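Local coordinates for cupin domain-containing protein (Rhodopseudomonas palustris, PDB 3LAG), which is of unknown function but is a two-chain cupin that binds nickel in its barrel and calcium where the two subunits meet, at residues Met37-Val42 / Ala73-Asp78; His33-Asp38 / Glu91-Ala96; Met44-Met49 / Leu63-Ser68; Trp22-Gly27 / Ile87-Ile92. All coordinates share one frame; numbering follows the deposited sequence.

Contact 1 of 4, residues Met37-Val42 / Ala73-Asp78; sequences MDYVVV and AGVQHD. With NI (nickel (II) ion), chain F; CA (calcium ion), chain D.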
# COMPACT_ATOMS: atom_id res chain seq x y z
N MSE B 37 -5.63 14.57 -6.70
CA MSE B 37 -4.27 14.07 -6.70
C MSE B 37 -4.21 12.71 -7.39
O MSE B 37 -5.10 11.88 -7.21
CB MSE B 37 -3.74 13.92 -5.26
CG MSE B 37 -3.48 15.23 -4.55
SE MSE B 37 -2.99 14.99 -2.73
CE MSE B 37 -4.78 14.89 -1.98
N ASP B 38 -3.16 12.49 -8.18
CA ASP B 38 -2.86 11.15 -8.66
C ASP B 38 -2.72 10.24 -7.44
O ASP B 38 -2.29 10.68 -6.36
CB ASP B 38 -1.54 11.12 -9.43
CG ASP B 38 -1.60 11.90 -10.74
OD1 ASP B 38 -2.69 12.28 -11.22
OD2 ASP B 38 -0.53 12.11 -11.30
N TYR B 39 -3.06 8.97 -7.62
CA TYR B 39 -3.04 8.06 -6.49
C TYR B 39 -2.82 6.62 -6.89
O TYR B 39 -2.81 6.27 -8.08
CB TYR B 39 -4.30 8.22 -5.62
CG TYR B 39 -5.62 7.86 -6.27
CD1 TYR B 39 -6.22 6.63 -6.02
CD2 TYR B 39 -6.27 8.75 -7.10
CE1 TYR B 39 -7.43 6.31 -6.58
CE2 TYR B 39 -7.49 8.43 -7.67
CZ TYR B 39 -8.06 7.21 -7.41
OH TYR B 39 -9.28 6.90 -7.96
N VAL B 40 -2.60 5.81 -5.87
CA VAL B 40 -2.42 4.38 -5.99
C VAL B 40 -3.41 3.71 -5.03
O VAL B 40 -3.58 4.16 -3.90
CB VAL B 40 -0.98 3.96 -5.59
CG1 VAL B 40 -0.82 2.43 -5.52
CG2 VAL B 40 0.04 4.58 -6.54
N VAL B 41 -4.06 2.67 -5.52
CA VAL B 41 -4.93 1.84 -4.69
C VAL B 41 -4.21 0.54 -4.37
O VAL B 41 -3.68 -0.12 -5.28
CB VAL B 41 -6.24 1.52 -5.43
CG1 VAL B 41 -7.14 0.60 -4.59
CG2 VAL B 41 -6.97 2.80 -5.80
N VAL B 42 -4.18 0.18 -3.09
CA VAL B 42 -3.66 -1.11 -2.66
C VAL B 42 -4.78 -1.87 -1.99
O VAL B 42 -5.13 -1.59 -0.84
CB VAL B 42 -2.48 -0.97 -1.67
CG1 VAL B 42 -1.95 -2.34 -1.31
CG2 VAL B 42 -1.38 -0.10 -2.28
N ALA B 73 -5.52 12.11 -11.10
CA ALA B 73 -6.36 13.23 -10.70
C ALA B 73 -7.41 13.43 -11.79
O ALA B 73 -7.10 13.36 -12.98
CB ALA B 73 -5.52 14.49 -10.53
N GLY B 74 -8.64 13.67 -11.37
CA GLY B 74 -9.72 13.91 -12.30
C GLY B 74 -10.79 12.85 -12.16
O GLY B 74 -11.91 13.03 -12.60
N VAL B 75 -10.44 11.72 -11.54
CA VAL B 75 -11.45 10.70 -11.28
C VAL B 75 -12.55 11.31 -10.42
O VAL B 75 -12.27 11.99 -9.43
CB VAL B 75 -10.84 9.47 -10.57
CG1 VAL B 75 -11.93 8.56 -10.01
CG2 VAL B 75 -9.94 8.71 -11.53
N GLN B 76 -13.80 11.05 -10.82
CA GLN B 76 -14.99 11.50 -10.09
C GLN B 76 -15.89 10.29 -9.93
O GLN B 76 -16.30 9.69 -10.92
CB GLN B 76 -15.76 12.57 -10.88
CG GLN B 76 -14.98 13.81 -11.25
CD GLN B 76 -15.86 14.87 -11.90
OE1 GLN B 76 -15.89 16.01 -11.46
NE2 GLN B 76 -16.59 14.48 -12.94
N HIS B 77 -16.21 9.93 -8.70
CA HIS B 77 -17.00 8.72 -8.50
C HIS B 77 -17.59 8.64 -7.10
O HIS B 77 -17.13 9.32 -6.18
CB HIS B 77 -16.17 7.44 -8.83
CG HIS B 77 -14.95 7.24 -7.98
ND1 HIS B 77 -13.97 6.32 -8.29
CD2 HIS B 77 -14.55 7.84 -6.83
CE1 HIS B 77 -13.03 6.35 -7.38
NE2 HIS B 77 -13.35 7.26 -6.47
N ASP B 78 -18.60 7.79 -6.96
CA ASP B 78 -19.01 7.29 -5.65
C ASP B 78 -18.58 5.84 -5.61
O ASP B 78 -18.72 5.14 -6.60
CB ASP B 78 -20.54 7.38 -5.51
CG ASP B 78 -21.04 6.95 -4.13
OD1 ASP B 78 -20.25 6.89 -3.16
OD2 ASP B 78 -22.26 6.72 -4.04
NI NI F . -12.21 7.75 -4.75
CA CA D . 1.24 13.30 -12.41
O HOH W 1 -0.25 13.77 -14.27
O HOH W 2 0.49 10.96 -13.36
O HOH W 3 -11.22 7.95 -2.63
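D38 and A73 bring the two backbones closest, with CA atoms 4.6 Å apart, and from there the strand starting at Y39 and the one starting at Q76 diverge. The one hydrogen bond across the contact runs from A73 N to D38 OD1, 2.8 Å long and nearly straight at 171°. OD1 accepts it on its anti lone pair, the side away from OD2. OD2 binds the calcium ion at 2.4 Å, so each carboxylate oxygen has its own task and the group is fixed in rotation. A73 CB packs beside OD1 and against M37 N. Deeper in, Y39 reaches over with its hydroxyl end. Its ring stands between the backbone N and the carbonyl carbon (chi1 65°), which carries OH to V75 CG1 at 3.7 Å and to H77 CE1 at 3.8 Å. V75 CG1 also lies over one face of the H77 imidazole, toward its rim. H77 NE2 binds the nickel at 2.1 Å, with H33 and H35 as the other histidine ligands. D15 and E16 of the second subunit complete the protein ligands of the calcium, so D38 works at the dimer interface. Strand 39-43 lies between strands 87-94 and 69-71 in the sheet. Strand 76-80 pairs instead with strands 28-34 and 47-52.

Contact 2 of 4, residues His33-Asp38 / Glu91-Ala96; sequences HTHGMD and EIELKA. With NI (nickel (II) ion), chain F; CA (calcium ion), chain D.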
# COMPACT_ATOMS: atom_id res chain seq x y z
N HIS B 33 -17.22 11.89 -4.84
CA HIS B 33 -16.12 12.78 -4.54
C HIS B 33 -15.27 12.88 -5.79
O HIS B 33 -15.39 12.06 -6.70
CB HIS B 33 -15.30 12.25 -3.36
CG HIS B 33 -14.79 10.86 -3.55
ND1 HIS B 33 -15.55 9.74 -3.26
CD2 HIS B 33 -13.61 10.40 -4.03
CE1 HIS B 33 -14.85 8.66 -3.54
NE2 HIS B 33 -13.67 9.03 -4.00
N THR B 34 -14.42 13.90 -5.83
CA THR B 34 -13.47 14.03 -6.91
C THR B 34 -12.06 13.89 -6.36
O THR B 34 -11.80 14.14 -5.18
CB THR B 34 -13.60 15.38 -7.64
OG1 THR B 34 -13.15 16.43 -6.78
CG2 THR B 34 -15.06 15.62 -8.03
N HIS B 35 -11.16 13.46 -7.23
CA HIS B 35 -9.77 13.25 -6.89
C HIS B 35 -8.93 14.37 -7.44
O HIS B 35 -8.87 14.57 -8.66
CB HIS B 35 -9.34 11.90 -7.41
CG HIS B 35 -9.79 10.78 -6.54
ND1 HIS B 35 -9.07 10.40 -5.42
CD2 HIS B 35 -10.89 10.00 -6.57
CE1 HIS B 35 -9.70 9.42 -4.81
NE2 HIS B 35 -10.81 9.16 -5.48
N GLY B 36 -8.27 15.11 -6.56
CA GLY B 36 -7.41 16.19 -6.98
C GLY B 36 -5.95 15.81 -7.07
O GLY B 36 -5.13 16.64 -7.47
N MSE B 37 -5.63 14.57 -6.70
CA MSE B 37 -4.27 14.07 -6.70
C MSE B 37 -4.21 12.71 -7.39
O MSE B 37 -5.10 11.88 -7.21
CB MSE B 37 -3.74 13.92 -5.26
CG MSE B 37 -3.48 15.23 -4.55
SE MSE B 37 -2.99 14.99 -2.73
CE MSE B 37 -4.78 14.89 -1.98
N ASP B 38 -3.16 12.49 -8.18
CA ASP B 38 -2.86 11.15 -8.66
C ASP B 38 -2.72 10.24 -7.44
O ASP B 38 -2.29 10.68 -6.36
CB ASP B 38 -1.54 11.12 -9.43
CG ASP B 38 -1.60 11.90 -10.74
OD1 ASP B 38 -2.69 12.28 -11.22
OD2 ASP B 38 -0.53 12.11 -11.30
N GLU B 91 -5.47 3.94 -0.01
CA GLU B 91 -5.32 4.87 -1.10
C GLU B 91 -4.17 5.80 -0.78
O GLU B 91 -4.13 6.44 0.28
CB GLU B 91 -6.59 5.66 -1.25
CG GLU B 91 -6.88 6.01 -2.67
CD GLU B 91 -8.34 6.31 -2.88
OE1 GLU B 91 -9.04 5.47 -3.50
OE2 GLU B 91 -8.77 7.37 -2.41
N ILE B 92 -3.23 5.87 -1.71
CA ILE B 92 -2.00 6.62 -1.53
C ILE B 92 -2.01 7.78 -2.52
O ILE B 92 -1.91 7.57 -3.73
CB ILE B 92 -0.76 5.72 -1.73
CG1 ILE B 92 -0.79 4.53 -0.76
CG2 ILE B 92 0.52 6.51 -1.55
CD1 ILE B 92 -1.42 3.27 -1.32
N GLU B 93 -2.17 9.00 -2.01
CA GLU B 93 -2.29 10.19 -2.84
C GLU B 93 -0.99 10.97 -2.81
O GLU B 93 -0.40 11.16 -1.75
CB GLU B 93 -3.43 11.07 -2.31
CG GLU B 93 -4.79 10.43 -2.39
CD GLU B 93 -5.84 11.32 -1.78
OE1 GLU B 93 -5.95 11.33 -0.53
OE2 GLU B 93 -6.55 12.02 -2.53
N LEU B 94 -0.55 11.42 -3.98
CA LEU B 94 0.72 12.15 -4.10
C LEU B 94 0.47 13.66 -4.12
O LEU B 94 -0.41 14.15 -4.84
CB LEU B 94 1.50 11.74 -5.35
CG LEU B 94 1.98 10.29 -5.40
CD1 LEU B 94 2.51 9.87 -4.02
CD2 LEU B 94 0.87 9.34 -5.87
N LYS B 95 1.26 14.40 -3.34
CA LYS B 95 1.13 15.85 -3.26
C LYS B 95 2.11 16.52 -4.20
O LYS B 95 3.10 15.93 -4.59
CB LYS B 95 1.37 16.33 -1.84
CG LYS B 95 0.44 15.65 -0.88
CD LYS B 95 0.50 16.27 0.47
CE LYS B 95 -0.46 15.56 1.38
NZ LYS B 95 -0.40 16.18 2.71
N ALA B 96 1.83 17.76 -4.58
CA ALA B 96 2.80 18.55 -5.32
C ALA B 96 3.77 19.19 -4.33
O ALA B 96 3.37 19.53 -3.22
CB ALA B 96 2.09 19.62 -6.14
NI NI F . -12.21 7.75 -4.75
CA CA D . 1.24 13.30 -12.41
O HOH W 4 -6.92 12.08 -5.19
O HOH W 3 -11.22 7.95 -2.63
O HOH W 1 -0.25 13.77 -14.27
O HOH W 2 0.49 10.96 -13.36
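E91 opens the second segment with its carboxylate held near H35. OE2 sits at the edge of the imidazole, close to the ring plane and 3.3 Å from H35 CE1, while the carboxylate is turned 74° from the ring. The same OE2 accepts a hydrogen bond from the water on the nickel. E91 is thus a second-shell residue, joined to the metal through that water. With alanine at E91, the nickel-bound water is likely to lose this acceptor, and a gap would open beside H35 CE1. E93 has CG anti to its carbonyl carbon (chi1 -64°), and the chain then runs out toward H35. Its OE2 takes a 2.7 Å hydrogen bond from a water that also accepts from H35 ND1 and donates to M37 O. This network fixes the rotation of the H35 ring, whose NE2 binds nickel at 2.1 Å. The methyl CE of selenomethionine M37 meets E93 OE2 at 3.4 Å, the two side chains crossing at about a right angle. L94 N then donates to D38 O, 3.0 Å long and 172° at the hydrogen. L94 CD2 packs on the same carbonyl oxygen, and L94 O lies against M37 CG. K95 lays its CG alongside the selenium of M37, 4.0 Å away, and sends NZ to D13. H33 and H35, with H77, form the three-histidine metal site of a cupin barrel, and E91 and E93 add an acidic second shell.

Contact 3 of 4, residues Met44-Met49 / Leu63-Ser68; sequences MADGEM and LKTGRS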
# COMPACT_ATOMS: atom_id res chain seq x y z
N MSE B 44 -6.47 -4.54 0.15
CA MSE B 44 -6.02 -5.37 1.26
C MSE B 44 -6.80 -6.68 1.35
O MSE B 44 -6.48 -7.56 2.15
CB MSE B 44 -6.14 -4.61 2.58
CG MSE B 44 -5.32 -3.32 2.65
SE MSE B 44 -3.41 -3.56 2.30
CE MSE B 44 -3.04 -4.94 3.60
N ALA B 45 -7.83 -6.81 0.53
CA ALA B 45 -8.64 -8.01 0.51
C ALA B 45 -9.26 -8.11 -0.87
O ALA B 45 -9.53 -7.09 -1.49
CB ALA B 45 -9.70 -7.91 1.56
N ASP B 46 -9.49 -9.33 -1.35
CA ASP B 46 -10.19 -9.51 -2.62
C ASP B 46 -11.60 -8.98 -2.45
O ASP B 46 -12.21 -9.15 -1.39
CB ASP B 46 -10.25 -10.98 -3.01
CG ASP B 46 -8.88 -11.61 -3.26
OD1 ASP B 46 -7.86 -10.89 -3.30
OD2 ASP B 46 -8.84 -12.84 -3.40
N GLY B 47 -12.13 -8.32 -3.46
CA GLY B 47 -13.45 -7.77 -3.31
C GLY B 47 -14.04 -7.31 -4.62
O GLY B 47 -13.36 -7.29 -5.65
N GLU B 48 -15.31 -6.93 -4.53
CA GLU B 48 -16.03 -6.41 -5.68
C GLU B 48 -16.64 -5.09 -5.25
O GLU B 48 -17.59 -5.03 -4.47
CB GLU B 48 -17.10 -7.39 -6.15
CG GLU B 48 -16.53 -8.76 -6.47
CD GLU B 48 -17.58 -9.71 -6.96
OE1 GLU B 48 -18.20 -10.40 -6.12
OE2 GLU B 48 -17.79 -9.77 -8.18
N MSE B 49 -16.03 -4.01 -5.74
CA MSE B 49 -16.32 -2.64 -5.33
C MSE B 49 -17.16 -1.91 -6.37
O MSE B 49 -16.72 -1.73 -7.51
CB MSE B 49 -14.98 -1.90 -5.12
CG MSE B 49 -15.08 -0.52 -4.51
SE MSE B 49 -13.33 0.31 -4.28
CE MSE B 49 -13.01 0.66 -6.18
N LEU B 63 -11.13 -6.12 -7.25
CA LEU B 63 -9.93 -5.86 -6.44
C LEU B 63 -9.23 -7.15 -6.07
O LEU B 63 -9.89 -8.08 -5.59
CB LEU B 63 -10.32 -5.16 -5.13
CG LEU B 63 -11.08 -3.84 -5.24
CD1 LEU B 63 -11.35 -3.27 -3.85
CD2 LEU B 63 -10.34 -2.86 -6.12
N LYS B 64 -7.92 -7.21 -6.27
CA LYS B 64 -7.15 -8.39 -5.90
C LYS B 64 -6.13 -7.96 -4.84
O LYS B 64 -5.37 -7.02 -5.04
CB LYS B 64 -6.45 -9.00 -7.11
CG LYS B 64 -5.60 -10.23 -6.80
CD LYS B 64 -6.48 -11.38 -6.32
CE LYS B 64 -5.66 -12.46 -5.65
NZ LYS B 64 -6.56 -13.48 -5.06
N THR B 65 -6.15 -8.66 -3.72
CA THR B 65 -5.21 -8.41 -2.63
C THR B 65 -3.79 -8.20 -3.11
O THR B 65 -3.22 -9.04 -3.83
CB THR B 65 -5.16 -9.60 -1.67
OG1 THR B 65 -6.47 -9.86 -1.15
CG2 THR B 65 -4.22 -9.32 -0.51
N GLY B 66 -3.21 -7.07 -2.72
CA GLY B 66 -1.82 -6.80 -3.01
C GLY B 66 -1.49 -6.45 -4.45
O GLY B 66 -0.32 -6.29 -4.77
N ARG B 67 -2.50 -6.36 -5.31
CA ARG B 67 -2.31 -5.95 -6.69
C ARG B 67 -2.67 -4.48 -6.82
O ARG B 67 -3.84 -4.14 -6.99
CB ARG B 67 -3.19 -6.77 -7.63
CG ARG B 67 -2.74 -8.20 -7.75
CD ARG B 67 -1.22 -8.30 -7.84
NE ARG B 67 -0.66 -7.57 -8.98
CZ ARG B 67 0.58 -7.75 -9.43
NH1 ARG B 67 1.37 -8.65 -8.87
NH2 ARG B 67 1.02 -7.04 -10.46
N SER B 68 -1.66 -3.63 -6.71
CA SER B 68 -1.86 -2.20 -6.72
C SER B 68 -2.13 -1.69 -8.13
O SER B 68 -1.81 -2.35 -9.13
CB SER B 68 -0.63 -1.48 -6.12
OG SER B 68 0.47 -1.48 -7.01
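D46 faces K64 and T65 with its whole carboxylate. Its CB lies 3.9 Å from L63 O. CG stands anti to the carbonyl carbon (chi1 -63°), which brings the carboxylate over the start of the K64-R67 turn. OD1 is gripped twice. T65 N donates to it at 2.8 Å, nearly along the C-O bond, and T65 OG1 donates from above the carboxylate plane, 52° out of it. OD2 forms a salt bridge with K64 NZ at 2.9 Å, met on the syn side but tilted out of the carboxylate plane. The lysine reaches it by bending at chi2 (65°), so that the two side chains run side by side. The aspartate therefore ties together two neighbouring connections of the cupin barrel, the one entering strand 47-52 and the one leaving strand 58-63. G47 and L63 form an antiparallel hydrogen-bonded pair beside it, with G47 N to L63 O at 3.1 Å and L63 N to G47 O at 3.0 Å. The turn that follows is type II, with G66 at positive phi and R67 N bonded back to K64 O. On the inner side, L63 CD1 touches both CB and SE of selenomethionine M49, each at 4.1 Å. S68 OG hydrogen-bonds Q11 of the second subunit.

Contact 4 of 4, residues Trp22-Gly27 / Ile87-Ile92; sequences WRLPPG and IVFLEI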
# COMPACT_ATOMS: atom_id res chain seq x y z
N TRP B 22 -9.30 2.79 3.77
CA TRP B 22 -10.75 2.81 3.57
C TRP B 22 -11.34 1.46 3.94
O TRP B 22 -10.86 0.42 3.50
CB TRP B 22 -11.10 3.16 2.12
CG TRP B 22 -10.86 4.60 1.81
CD1 TRP B 22 -9.74 5.15 1.25
CD2 TRP B 22 -11.75 5.69 2.07
NE1 TRP B 22 -9.88 6.52 1.15
CE2 TRP B 22 -11.11 6.87 1.63
CE3 TRP B 22 -13.03 5.78 2.62
CZ2 TRP B 22 -11.70 8.12 1.75
CZ3 TRP B 22 -13.63 7.03 2.73
CH2 TRP B 22 -12.96 8.18 2.29
N ARG B 23 -12.39 1.49 4.76
CA ARG B 23 -13.14 0.29 5.11
C ARG B 23 -14.59 0.53 4.79
O ARG B 23 -15.22 1.46 5.31
CB ARG B 23 -12.96 -0.04 6.59
CG ARG B 23 -11.59 -0.55 6.92
CD ARG B 23 -11.43 -0.88 8.40
NE ARG B 23 -10.17 -1.58 8.63
CZ ARG B 23 -10.02 -2.90 8.60
NH1 ARG B 23 -11.05 -3.70 8.37
NH2 ARG B 23 -8.83 -3.42 8.83
N LEU B 24 -15.14 -0.31 3.91
CA LEU B 24 -16.53 -0.19 3.50
C LEU B 24 -17.31 -1.40 3.95
O LEU B 24 -17.19 -2.49 3.37
CB LEU B 24 -16.65 -0.01 1.99
CG LEU B 24 -16.56 1.42 1.47
CD1 LEU B 24 -15.15 1.96 1.59
CD2 LEU B 24 -17.03 1.46 0.03
N PRO B 25 -18.14 -1.23 4.99
CA PRO B 25 -19.05 -2.31 5.39
C PRO B 25 -20.05 -2.62 4.27
O PRO B 25 -20.28 -1.81 3.39
CB PRO B 25 -19.80 -1.70 6.58
CG PRO B 25 -18.89 -0.65 7.11
CD PRO B 25 -18.21 -0.07 5.90
N PRO B 26 -20.66 -3.81 4.30
CA PRO B 26 -21.75 -4.07 3.36
C PRO B 26 -22.81 -2.97 3.45
O PRO B 26 -23.17 -2.56 4.55
CB PRO B 26 -22.31 -5.42 3.83
CG PRO B 26 -21.11 -6.09 4.47
CD PRO B 26 -20.35 -4.97 5.15
N GLY B 27 -23.28 -2.49 2.30
CA GLY B 27 -24.31 -1.46 2.28
C GLY B 27 -23.80 -0.05 2.54
O GLY B 27 -24.58 0.84 2.88
N ILE B 87 -15.11 -4.37 2.37
CA ILE B 87 -14.10 -3.99 1.40
C ILE B 87 -13.04 -3.15 2.11
O ILE B 87 -13.39 -2.27 2.88
CB ILE B 87 -14.75 -3.19 0.24
CG1 ILE B 87 -15.55 -4.14 -0.65
CG2 ILE B 87 -13.69 -2.42 -0.54
CD1 ILE B 87 -16.37 -3.43 -1.71
N VAL B 88 -11.76 -3.45 1.87
CA VAL B 88 -10.68 -2.73 2.52
C VAL B 88 -9.57 -2.45 1.52
O VAL B 88 -9.10 -3.34 0.83
CB VAL B 88 -10.08 -3.52 3.69
CG1 VAL B 88 -9.07 -2.66 4.44
CG2 VAL B 88 -11.19 -4.01 4.63
N PHE B 89 -9.17 -1.18 1.45
CA PHE B 89 -8.06 -0.81 0.59
C PHE B 89 -7.39 0.43 1.15
O PHE B 89 -8.01 1.21 1.87
CB PHE B 89 -8.51 -0.56 -0.86
CG PHE B 89 -9.55 0.50 -1.01
CD1 PHE B 89 -9.20 1.81 -1.31
CD2 PHE B 89 -10.90 0.19 -0.90
CE1 PHE B 89 -10.18 2.79 -1.46
CE2 PHE B 89 -11.87 1.17 -1.05
CZ PHE B 89 -11.51 2.47 -1.34
N LEU B 90 -6.11 0.59 0.82
CA LEU B 90 -5.39 1.82 1.10
C LEU B 90 -5.33 2.64 -0.17
O LEU B 90 -5.21 2.11 -1.28
CB LEU B 90 -3.98 1.54 1.64
CG LEU B 90 -3.87 1.32 3.16
CD1 LEU B 90 -4.76 0.21 3.67
CD2 LEU B 90 -2.42 1.08 3.55
N GLU B 91 -5.47 3.94 -0.01
CA GLU B 91 -5.32 4.87 -1.10
C GLU B 91 -4.17 5.80 -0.78
O GLU B 91 -4.13 6.44 0.28
CB GLU B 91 -6.59 5.66 -1.25
CG GLU B 91 -6.88 6.01 -2.67
CD GLU B 91 -8.34 6.31 -2.88
OE1 GLU B 91 -9.04 5.47 -3.50
OE2 GLU B 91 -8.77 7.37 -2.41
N ILE B 92 -3.23 5.87 -1.71
CA ILE B 92 -2.00 6.62 -1.53
C ILE B 92 -2.01 7.78 -2.52
O ILE B 92 -1.91 7.57 -3.73
CB ILE B 92 -0.76 5.72 -1.73
CG1 ILE B 92 -0.79 4.53 -0.76
CG2 ILE B 92 0.52 6.51 -1.55
CD1 ILE B 92 -1.42 3.27 -1.32
O HOH W 5 -8.08 8.39 -0.11
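W22 and F89 meet as an antiparallel pair in the cupin barrel, where strand 17-24 runs beside strand 87-94 with segment axes 4.8 Å apart at closest approach. The first contact is a CH-pi one. W22 CB stands over the face of the F89 ring, 3.7 Å from its centroid. The indole then leans along the phenyl, its five-membered ring turned only 22° from it but slid so far that the rings barely overlap. F89 CG sits between its backbone N and carbonyl carbon (chi1 58°), which turns the ring back beneath W22. L24 CB meets I87 CB at 4.1 Å on the same face, and L24 CD1 comes near F89 CE2. On the other face, R23 lies alongside V88. V88 CG1 is over the centre of one face of the guanidinium, and the charged end goes to E21 and E86. Cutting W22 back to alanine keeps the CB over F89 but would probably open a gap beside F89 CE1, where CD1 packs, and leave the water shared with E91 without its N-H donor. The backbone positions all this. W22 N to F89 O is 2.8 Å, and F89 N returns to W22 O. L24 and I87 form the next hydrogen-bonded pair, with L24 N to I87 O at 2.8 Å and 174°. Further out, A6 and S8 of strand 4-13 flank L24 and W22. At the nickel end, W22 NE1 donates in the plane of the indole to a water 2.9 Å away, and that water donates to E91 OE2 at 2.6 Å.

Overall arrangement
Strand 87-94 serves both contact 2 and contact 4, which share E91 and I92. Contact 4 lies nearest the centre of the chain and is mostly sheet pairing with aromatic and aliphatic packing. Contacts 1 and 2 sit together, their centres 6 Å apart, at the end that holds both metals, and they share M37 and D38. Their chemistry is metal bonds, carboxylates and ordered water. Contact 3 is farther off, about 19 Å from contact 2 between centres, and pairs an exposed salt bridge with a buried apolar contact between L63 and M49. It meets contact 4 where M49 packs on F89. All four reach the second subunit, contact 4 through L90 alone among its residues.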